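PDB 5DLE: Pts system, fructose-specific iiabc component, which probably phosphorylates fructose as it enters the cell, the construct being the cytoplasmic IIB domain that would pass a phosphoryl group from IIA to the sugar. Local coordinates for residues A67-L72 / K105-A110. Numbering follows the deposited sequence.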
loop_
_atom_site.group_PDB
_atom_site.type_symbol
_atom_site.label_atom_id
_atom_site.label_comp_id
_atom_site.label_asym_id
_atom_site.label_seq_id
_atom_site.Cartn_x
_atom_site.Cartn_y
_atom_site.Cartn_z
ATOM N N ALA A 67 -26.948 -7.869 -11.234
ATOM C CA ALA A 67 -26.367 -6.537 -11.118
ATOM C C ALA A 67 -26.940 -5.579 -12.151
ATOM O O ALA A 67 -27.189 -5.950 -13.299
ATOM C CB ALA A 67 -24.849 -6.645 -11.326
ATOM N N SER A 68 -27.069 -4.310 -11.747
ATOM C CA SER A 68 -27.430 -3.269 -12.695
ATOM C C SER A 68 -26.235 -2.856 -13.528
ATOM O O SER A 68 -26.380 -2.478 -14.698
ATOM C CB SER A 68 -27.972 -2.038 -11.986
ATOM O OG SER A 68 -29.213 -2.334 -11.387
ATOM N N VAL A 69 -25.058 -2.873 -12.908
ATOM C CA VAL A 69 -23.821 -2.412 -13.545
ATOM C C VAL A 69 -22.670 -3.256 -13.024
ATOM O O VAL A 69 -22.726 -3.781 -11.911
ATOM C CB VAL A 69 -23.583 -0.902 -13.252
ATOM C CG1 VAL A 69 -24.618 -0.039 -13.980
ATOM C CG2 VAL A 69 -23.759 -0.624 -11.777
ATOM N N VAL A 70 -21.610 -3.353 -13.832
ATOM C CA VAL A 70 -20.335 -3.958 -13.434
ATOM C C VAL A 70 -19.265 -2.864 -13.466
ATOM O O VAL A 70 -19.098 -2.196 -14.489
ATOM C CB VAL A 70 -19.927 -5.087 -14.403
ATOM C CG1 VAL A 70 -18.564 -5.665 -14.041
ATOM C CG2 VAL A 70 -21.012 -6.220 -14.475
ATOM N N ILE A 71 -18.508 -2.711 -12.382
ATOM C CA ILE A 71 -17.403 -1.756 -12.333
ATOM C C ILE A 71 -16.108 -2.550 -12.219
ATOM O O ILE A 71 -15.941 -3.362 -11.300
ATOM C CB ILE A 71 -17.547 -0.771 -11.161
ATOM C CG1 ILE A 71 -18.839 0.032 -11.314
ATOM C CG2 ILE A 71 -16.305 0.182 -11.053
ATOM C CD1 ILE A 71 -19.060 0.978 -10.156
ATOM N N LEU A 72 -15.206 -2.345 -13.168
ATOM C CA LEU A 72 -13.908 -3.036 -13.148
ATOM C C LEU A 72 -12.859 -1.990 -12.862
ATOM O O LEU A 72 -12.659 -1.088 -13.681
ATOM C CB LEU A 72 -13.627 -3.691 -14.496
ATOM C CG LEU A 72 -14.662 -4.696 -14.971
ATOM C CD1 LEU A 72 -14.244 -5.316 -16.309
ATOM C CD2 LEU A 72 -14.985 -5.772 -13.888
ATOM N N LYS A 105 -21.432 7.006 -10.243
ATOM C CA LYS A 105 -22.557 7.640 -10.948
ATOM C C LYS A 105 -22.482 7.366 -12.445
ATOM O O LYS A 105 -23.496 7.021 -13.081
ATOM C CB LYS A 105 -22.555 9.145 -10.675
ATOM C CG LYS A 105 -23.055 9.503 -9.294
ATOM C CD LYS A 105 -23.013 11.020 -9.071
ATOM C CE LYS A 105 -23.385 11.408 -7.632
ATOM N NZ LYS A 105 -24.820 11.139 -7.302
ATOM N N GLU A 106 -21.281 7.507 -13.017
ATOM C CA GLU A 106 -21.066 7.322 -14.450
ATOM C C GLU A 106 -21.294 5.874 -14.876
ATOM O O GLU A 106 -21.601 5.636 -16.052
ATOM C CB GLU A 106 -19.645 7.755 -14.850
ATOM C CG GLU A 106 -19.406 9.278 -14.819
ATOM C CD GLU A 106 -17.918 9.690 -14.690
ATOM O OE1 GLU A 106 -17.010 8.829 -14.824
ATOM O OE2 GLU A 106 -17.660 10.894 -14.435
ATOM N N SER A 107 -21.150 4.908 -13.960
ATOM C CA SER A 107 -21.230 3.514 -14.383
ATOM C C SER A 107 -22.608 3.166 -14.923
ATOM O O SER A 107 -22.721 2.294 -15.779
ATOM C CB SER A 107 -20.863 2.566 -13.234
ATOM O OG SER A 107 -21.868 2.604 -12.223
ATOM N N PHE A 108 -23.646 3.853 -14.464
ATOM C CA PHE A 108 -24.986 3.517 -14.924
ATOM C C PHE A 108 -25.239 3.956 -16.356
ATOM O O PHE A 108 -26.262 3.559 -16.938
ATOM C CB PHE A 108 -25.990 4.153 -13.970
ATOM C CG PHE A 108 -26.019 3.482 -12.658
ATOM C CD1 PHE A 108 -25.155 3.888 -11.630
ATOM C CD2 PHE A 108 -26.836 2.373 -12.465
ATOM C CE1 PHE A 108 -25.157 3.232 -10.422
ATOM C CE2 PHE A 108 -26.848 1.690 -11.252
ATOM C CZ PHE A 108 -25.987 2.108 -10.221
ATOM N N ASN A 109 -24.351 4.766 -16.930
ATOM C CA ASN A 109 -24.423 5.131 -18.336
ATOM C C ASN A 109 -23.380 4.416 -19.172
ATOM O O ASN A 109 -23.207 4.761 -20.335
ATOM C CB ASN A 109 -24.265 6.643 -18.503
ATOM C CG ASN A 109 -25.328 7.415 -17.771
ATOM O OD1 ASN A 109 -25.024 8.313 -16.990
ATOM N ND2 ASN A 109 -26.577 7.056 -17.996
ATOM N N ALA A 110 -22.641 3.469 -18.577
ATOM C CA ALA A 110 -21.560 2.789 -19.267
ATOM C C ALA A 110 -22.107 1.913 -20.396
ATOM O O ALA A 110 -23.250 1.443 -20.338
ATOM C CB ALA A 110 -20.768 1.945 -18.267
#
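With CG1 turned anti to its own carbonyl carbon (chi1 -69°) in the conformer described here, Val69 reaches across to Phe108, whose CG takes the same setting (chi1 -72°) and swings the ring back over the valine. The two side chains cross at roughly a right angle. Val69 CG1 sits over one face of the ring in a CH-pi contact, 4.0 Å from the centroid and 28° off the ring normal, and its closest ring atom is Phe108 CD2 at 3.6 Å. The second methyl, CG2, lies over that same face, 3.8 Å above the ring plane and displaced toward the CE2-CZ side, so both methyls rest on one face. Ser68 adds its CB obliquely, 4.0 Å from Phe108 CE2, while its hydroxyl hydrogen-bonds to Glu12.

Two residues along the strand, Ile71 packs against Ser107: CG1 of Ile71 comes within 3.8 Å of Ser107 CB, and the extended CD1 lies alongside both CB and OG. Ser107 OG therefore has aliphatic carbon from Val69 and Ile71 around it, and this buried hydroxyl finds its polar partner in the backbone, hydrogen-bonding to Ile104 O. Ser107 O lies 3.5 Å from Val69 CG1 and accepts a hydrogen bond from Ala110 N at 3.0 Å, closing the type I turn from Ser107 to Ala110.

Phe108 also stacks with the ring of Tyr43, and a bound imidazole, probably from the crystallisation liquor, lies close to it. Within the IIB domain, this largely hydrophobic packing lays the C-terminal part of helix 100-107 and the turn onto one face of the central sheet, whose strands 44-50, 13-19, 69-74 and 88-91 run parallel; Ser107 and Ala110 also touch Tyr89 of strand 88-91, beside strand 69-74.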